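PDB 6IMQ: protein PML from Homo sapiens, which probably scaffolds PML nuclear bodies, its zinc-binding B1-box forming multimers that regulate the biogenesis of these bodies and leukemogenesis. Local coordinates for residues A19-L29 and H38-L49. Sequence-based numbering, arbitrary orientation.
Sequences ADFWCFECEQL and HQWFLKHEARPL. With ZN (zinc ion), chain I.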
loop_
_atom_site.group_PDB
_atom_site.type_symbol
_atom_site.label_atom_id
_atom_site.label_comp_id
_atom_site.label_asym_id
_atom_site.label_seq_id
_atom_site.Cartn_x
_atom_site.Cartn_y
_atom_site.Cartn_z
ATOM N N ALA B 19 4.106 -6.099 -10.647
ATOM C CA ALA B 19 4.162 -5.207 -9.501
ATOM C C ALA B 19 3.380 -5.789 -8.329
ATOM O O ALA B 19 2.395 -6.515 -8.500
ATOM C CB ALA B 19 3.618 -3.822 -9.860
ATOM N N ASP B 20 3.855 -5.483 -7.127
ATOM C CA ASP B 20 3.179 -5.907 -5.910
ATOM C C ASP B 20 3.069 -4.801 -4.880
ATOM O O ASP B 20 2.324 -4.960 -3.908
ATOM C CB ASP B 20 3.903 -7.098 -5.281
ATOM C CG ASP B 20 3.818 -8.342 -6.130
ATOM O OD1 ASP B 20 2.741 -8.610 -6.706
ATOM O OD2 ASP B 20 4.838 -9.053 -6.217
ATOM N N PHE B 21 3.783 -3.695 -5.052
ATOM C CA PHE B 21 3.815 -2.625 -4.081
ATOM C C PHE B 21 3.759 -1.292 -4.800
ATOM O O PHE B 21 4.130 -1.161 -5.968
ATOM C CB PHE B 21 5.060 -2.709 -3.201
ATOM C CG PHE B 21 5.089 -3.919 -2.347
ATOM C CD1 PHE B 21 5.543 -5.127 -2.842
ATOM C CD2 PHE B 21 4.630 -3.856 -1.046
ATOM C CE1 PHE B 21 5.555 -6.250 -2.046
ATOM C CE2 PHE B 21 4.636 -4.970 -0.242
ATOM C CZ PHE B 21 5.096 -6.175 -0.739
ATOM N N TRP B 22 3.229 -0.317 -4.082
ATOM C CA TRP B 22 3.149 1.065 -4.524
ATOM C C TRP B 22 3.818 1.899 -3.450
ATOM O O TRP B 22 3.488 1.773 -2.265
ATOM C CB TRP B 22 1.705 1.503 -4.734
ATOM C CG TRP B 22 1.524 2.979 -4.956
ATOM C CD1 TRP B 22 1.034 3.881 -4.061
ATOM C CD2 TRP B 22 1.809 3.717 -6.152
ATOM N NE1 TRP B 22 0.993 5.135 -4.621
ATOM C CE2 TRP B 22 1.462 5.061 -5.906
ATOM C CE3 TRP B 22 2.320 3.371 -7.405
ATOM C CZ2 TRP B 22 1.618 6.059 -6.864
ATOM C CZ3 TRP B 22 2.471 4.364 -8.356
ATOM C CH2 TRP B 22 2.119 5.690 -8.082
ATOM N N CYS B 23 4.769 2.723 -3.850
ATOM C CA CYS B 23 5.416 3.638 -2.927
ATOM C C CYS B 23 4.780 5.015 -3.063
ATOM O O CYS B 23 4.755 5.591 -4.157
ATOM C CB CYS B 23 6.917 3.727 -3.168
ATOM S SG CYS B 23 7.620 4.877 -1.992
ATOM N N PHE B 24 4.303 5.558 -1.943
ATOM C CA PHE B 24 3.626 6.846 -1.978
ATOM C C PHE B 24 4.592 8.008 -2.185
ATOM O O PHE B 24 4.195 9.041 -2.736
ATOM C CB PHE B 24 2.828 7.041 -0.687
ATOM C CG PHE B 24 1.657 6.124 -0.562
ATOM C CD1 PHE B 24 0.550 6.302 -1.367
ATOM C CD2 PHE B 24 1.652 5.083 0.353
ATOM C CE1 PHE B 24 -0.538 5.471 -1.272
ATOM C CE2 PHE B 24 0.562 4.246 0.458
ATOM C CZ PHE B 24 -0.538 4.440 -0.360
ATOM N N GLU B 25 5.849 7.874 -1.764
ATOM C CA GLU B 25 6.768 8.996 -1.931
ATOM C C GLU B 25 7.573 8.915 -3.226
ATOM O O GLU B 25 7.847 9.951 -3.843
ATOM C CB GLU B 25 7.704 9.094 -0.724
ATOM C CG GLU B 25 7.050 9.766 0.487
ATOM C CD GLU B 25 6.958 8.847 1.694
ATOM O OE1 GLU B 25 7.537 9.189 2.746
ATOM O OE2 GLU B 25 6.317 7.782 1.586
ATOM N N CYS B 26 7.955 7.711 -3.663
ATOM C CA CYS B 26 8.556 7.586 -4.986
ATOM C C CYS B 26 7.506 7.715 -6.092
ATOM O O CYS B 26 7.839 8.124 -7.209
ATOM C CB CYS B 26 9.275 6.241 -5.143
ATOM S SG CYS B 26 10.695 5.896 -4.088
ATOM N N GLU B 27 6.252 7.338 -5.809
ATOM C CA GLU B 27 5.163 7.339 -6.801
ATOM C C GLU B 27 5.377 6.240 -7.847
ATOM O O GLU B 27 5.062 6.405 -9.028
ATOM C CB GLU B 27 5.019 8.714 -7.463
ATOM C CG GLU B 27 5.721 8.879 -8.825
ATOM C CD GLU B 27 6.172 10.313 -9.104
ATOM O OE1 GLU B 27 6.970 10.845 -8.304
ATOM O OE2 GLU B 27 5.742 10.905 -10.121
ATOM N N GLN B 28 5.901 5.101 -7.408
ATOM C CA GLN B 28 6.321 4.062 -8.331
ATOM C C GLN B 28 5.823 2.690 -7.904
ATOM O O GLN B 28 5.581 2.426 -6.722
ATOM C CB GLN B 28 7.850 4.003 -8.462
ATOM C CG GLN B 28 8.435 4.947 -9.467
ATOM C CD GLN B 28 9.948 4.966 -9.424
ATOM O OE1 GLN B 28 10.574 4.114 -8.796
ATOM N NE2 GLN B 28 10.544 5.948 -10.083
ATOM N N LEU B 29 5.700 1.813 -8.894
ATOM C CA LEU B 29 5.335 0.419 -8.688
ATOM C C LEU B 29 6.574 -0.453 -8.563
ATOM O O LEU B 29 7.551 -0.270 -9.299
ATOM C CB LEU B 29 4.485 -0.075 -9.857
ATOM C CG LEU B 29 3.095 0.541 -10.023
ATOM C CD1 LEU B 29 2.558 0.265 -11.419
ATOM C CD2 LEU B 29 2.181 -0.015 -8.954
ATOM N N HIS B 38 14.095 -1.524 -1.787
ATOM C CA HIS B 38 13.632 -0.172 -1.503
ATOM C C HIS B 38 13.456 0.042 -0.001
ATOM O O HIS B 38 13.835 1.094 0.529
ATOM C CB HIS B 38 12.348 0.044 -2.302
ATOM C CG HIS B 38 11.568 1.258 -1.925
ATOM N ND1 HIS B 38 10.688 1.271 -0.866
ATOM C CD2 HIS B 38 11.487 2.484 -2.497
ATOM C CE1 HIS B 38 10.126 2.462 -0.777
ATOM N NE2 HIS B 38 10.592 3.215 -1.757
ATOM N N GLN B 39 12.964 -0.977 0.709
ATOM C CA GLN B 39 12.765 -0.819 2.148
ATOM C C GLN B 39 14.088 -0.798 2.915
ATOM O O GLN B 39 14.161 -0.227 4.012
ATOM C CB GLN B 39 11.884 -1.944 2.704
ATOM C CG GLN B 39 10.532 -2.108 2.047
ATOM C CD GLN B 39 9.648 -0.895 2.236
ATOM O OE1 GLN B 39 9.666 0.029 1.422
ATOM N NE2 GLN B 39 8.858 -0.892 3.305
ATOM N N TRP B 40 15.118 -1.461 2.397
ATOM C CA TRP B 40 16.422 -1.415 3.048
ATOM C C TRP B 40 17.045 -0.030 2.917
ATOM O O TRP B 40 17.520 0.550 3.901
ATOM C CB TRP B 40 17.330 -2.474 2.440
ATOM C CG TRP B 40 18.661 -2.502 3.079
ATOM C CD1 TRP B 40 19.787 -1.836 2.680
ATOM C CD2 TRP B 40 19.019 -3.240 4.245
ATOM N NE1 TRP B 40 20.830 -2.118 3.538
ATOM C CE2 TRP B 40 20.381 -2.979 4.506
ATOM C CE3 TRP B 40 18.315 -4.101 5.097
ATOM C CZ2 TRP B 40 21.055 -3.542 5.583
ATOM C CZ3 TRP B 40 18.987 -4.665 6.165
ATOM C CH2 TRP B 40 20.344 -4.380 6.402
ATOM N N PHE B 41 16.995 0.540 1.719
ATOM C CA PHE B 41 17.734 1.752 1.410
ATOM C C PHE B 41 16.950 3.031 1.636
ATOM O O PHE B 41 17.563 4.093 1.757
ATOM C CB PHE B 41 18.198 1.701 -0.046
ATOM C CG PHE B 41 19.241 0.670 -0.295
ATOM C CD1 PHE B 41 20.468 0.778 0.322
ATOM C CD2 PHE B 41 19.009 -0.396 -1.140
ATOM C CE1 PHE B 41 21.453 -0.156 0.111
ATOM C CE2 PHE B 41 19.995 -1.337 -1.363
ATOM C CZ PHE B 41 21.217 -1.218 -0.730
ATOM N N LEU B 42 15.628 2.961 1.708
ATOM C CA LEU B 42 14.800 4.143 1.889
ATOM C C LEU B 42 13.800 3.874 3.001
ATOM O O LEU B 42 13.516 2.725 3.341
ATOM C CB LEU B 42 14.079 4.522 0.583
ATOM C CG LEU B 42 15.027 4.816 -0.580
ATOM C CD1 LEU B 42 14.348 4.688 -1.935
ATOM C CD2 LEU B 42 15.630 6.223 -0.438
ATOM N N LYS B 43 13.287 4.948 3.584
ATOM C CA LYS B 43 12.205 4.865 4.566
ATOM C C LYS B 43 11.035 5.671 3.996
ATOM O O LYS B 43 10.878 6.858 4.286
ATOM C CB LYS B 43 12.641 5.359 5.961
ATOM C CG LYS B 43 13.485 6.625 6.000
ATOM C CD LYS B 43 14.929 6.337 6.431
ATOM C CE LYS B 43 15.270 6.922 7.806
ATOM N NZ LYS B 43 15.856 8.297 7.758
ATOM N N HIS B 44 10.225 5.014 3.167
ATOM C CA HIS B 44 9.091 5.636 2.501
ATOM C C HIS B 44 7.799 4.935 2.899
ATOM O O HIS B 44 7.777 3.714 3.091
ATOM C CB HIS B 44 9.232 5.568 0.973
ATOM C CG HIS B 44 10.256 6.502 0.404
ATOM N ND1 HIS B 44 10.542 6.547 -0.945
ATOM C CD2 HIS B 44 11.049 7.432 0.986
ATOM C CE1 HIS B 44 11.470 7.459 -1.167
ATOM N NE2 HIS B 44 11.797 8.012 -0.013
ATOM N N GLU B 45 6.720 5.708 3.018
ATOM C CA GLU B 45 5.392 5.117 3.095
ATOM C C GLU B 45 5.089 4.379 1.800
ATOM O O GLU B 45 5.241 4.932 0.706
ATOM C CB GLU B 45 4.336 6.193 3.327
ATOM C CG GLU B 45 3.985 6.476 4.763
ATOM C CD GLU B 45 2.727 7.318 4.869
ATOM O OE1 GLU B 45 2.696 8.430 4.293
ATOM O OE2 GLU B 45 1.759 6.858 5.507
ATOM N N ALA B 46 4.638 3.137 1.920
ATOM C CA ALA B 46 4.313 2.333 0.750
ATOM C C ALA B 46 3.280 1.310 1.170
ATOM O O ALA B 46 3.075 1.057 2.363
ATOM C CB ALA B 46 5.553 1.653 0.162
ATOM N N ARG B 47 2.646 0.701 0.182
ATOM C CA ARG B 47 1.616 -0.260 0.504
ATOM C C ARG B 47 1.596 -1.423 -0.471
ATOM O O ARG B 47 1.948 -1.269 -1.649
ATOM C CB ARG B 47 0.234 0.407 0.508
ATOM C CG ARG B 47 -0.296 0.735 -0.867
ATOM C CD ARG B 47 -1.787 0.563 -0.776
ATOM N NE ARG B 47 -2.574 1.210 -1.803
ATOM C CZ ARG B 47 -3.319 0.542 -2.674
ATOM N NH1 ARG B 47 -3.352 -0.785 -2.650
ATOM N NH2 ARG B 47 -4.032 1.202 -3.566
ATOM N N PRO B 48 1.165 -2.593 -0.007
ATOM C CA PRO B 48 0.823 -3.668 -0.940
ATOM C C PRO B 48 -0.291 -3.215 -1.865
ATOM O O PRO B 48 -1.116 -2.371 -1.514
ATOM C CB PRO B 48 0.368 -4.813 -0.025
ATOM C CG PRO B 48 0.959 -4.475 1.341
ATOM C CD PRO B 48 0.920 -2.971 1.398
ATOM N N LEU B 49 -0.292 -3.767 -3.069
ATOM C CA LEU B 49 -1.409 -3.595 -3.980
ATOM C C LEU B 49 -2.475 -4.627 -3.640
ATOM O O LEU B 49 -2.160 -5.752 -3.244
ATOM C CB LEU B 49 -0.959 -3.746 -5.430
ATOM C CG LEU B 49 -0.059 -2.628 -5.949
ATOM C CD1 LEU B 49 0.455 -3.092 -7.327
ATOM C CD2 LEU B 49 -0.724 -1.297 -6.062
HETATM ZN ZN ZN I . 9.927 5.017 -2.243
HETATM O O HOH W 1 0.290 -7.399 -3.636
#
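Strands 21-23 and 46-48 pair antiparallel, their N-to-C directions at 164°, with Trp22 and Arg47 as the hydrogen-bonded pair: Trp22 N reaches Arg47 O at 2.9 Å and Arg47 N returns to Trp22 O at 2.8 Å. Leu49 N to Asp20 O and Phe24 N to Glu45 O extend the pairing at its two ends. This is the B-box zinc finger, its sheet running into a Cys2His2 site where Cys23 SG (2.3 Å), Cys26 SG, His38 NE2 (2.0 Å) and His44 ND1 bind one zinc ion. The two cysteines thus come from 19-29 and the two histidines from 38-49, and the metal ties the segments together beyond the strand pairing. Cys26 N also donates to Cys23 SG, a nearly straight bond (173°) consistent with a fixed position for that sulfur. The ND1-zinc bond fixes the turn of the His44 ring, whose two faces are packed by Leu42 CB and by Glu25 CB, the latter a CH-pi contact 3.9 Å from the ring centroid. With CG anti to its carbonyl carbon (chi1 -69°), Phe24 brings CZ within 3.7 Å of Arg47 CG, while Trp22 CD1 lies over the rim of one ring face. An alanine in place of Phe24 would remove the ring and is likely to leave a gap beside the Arg47 aliphatic chain and Trp22. Trp22 NE1 bonds Asp7 O and Arg47 NH1 bonds Gln4 OE1, both of the second subunit, so the face carrying Trp22 and Arg47 meets that subunit. At the far end, Leu49 CD1 meets Leu29 CD2 at 3.9 Å, and a water bridges Asp20 O and Leu49 O.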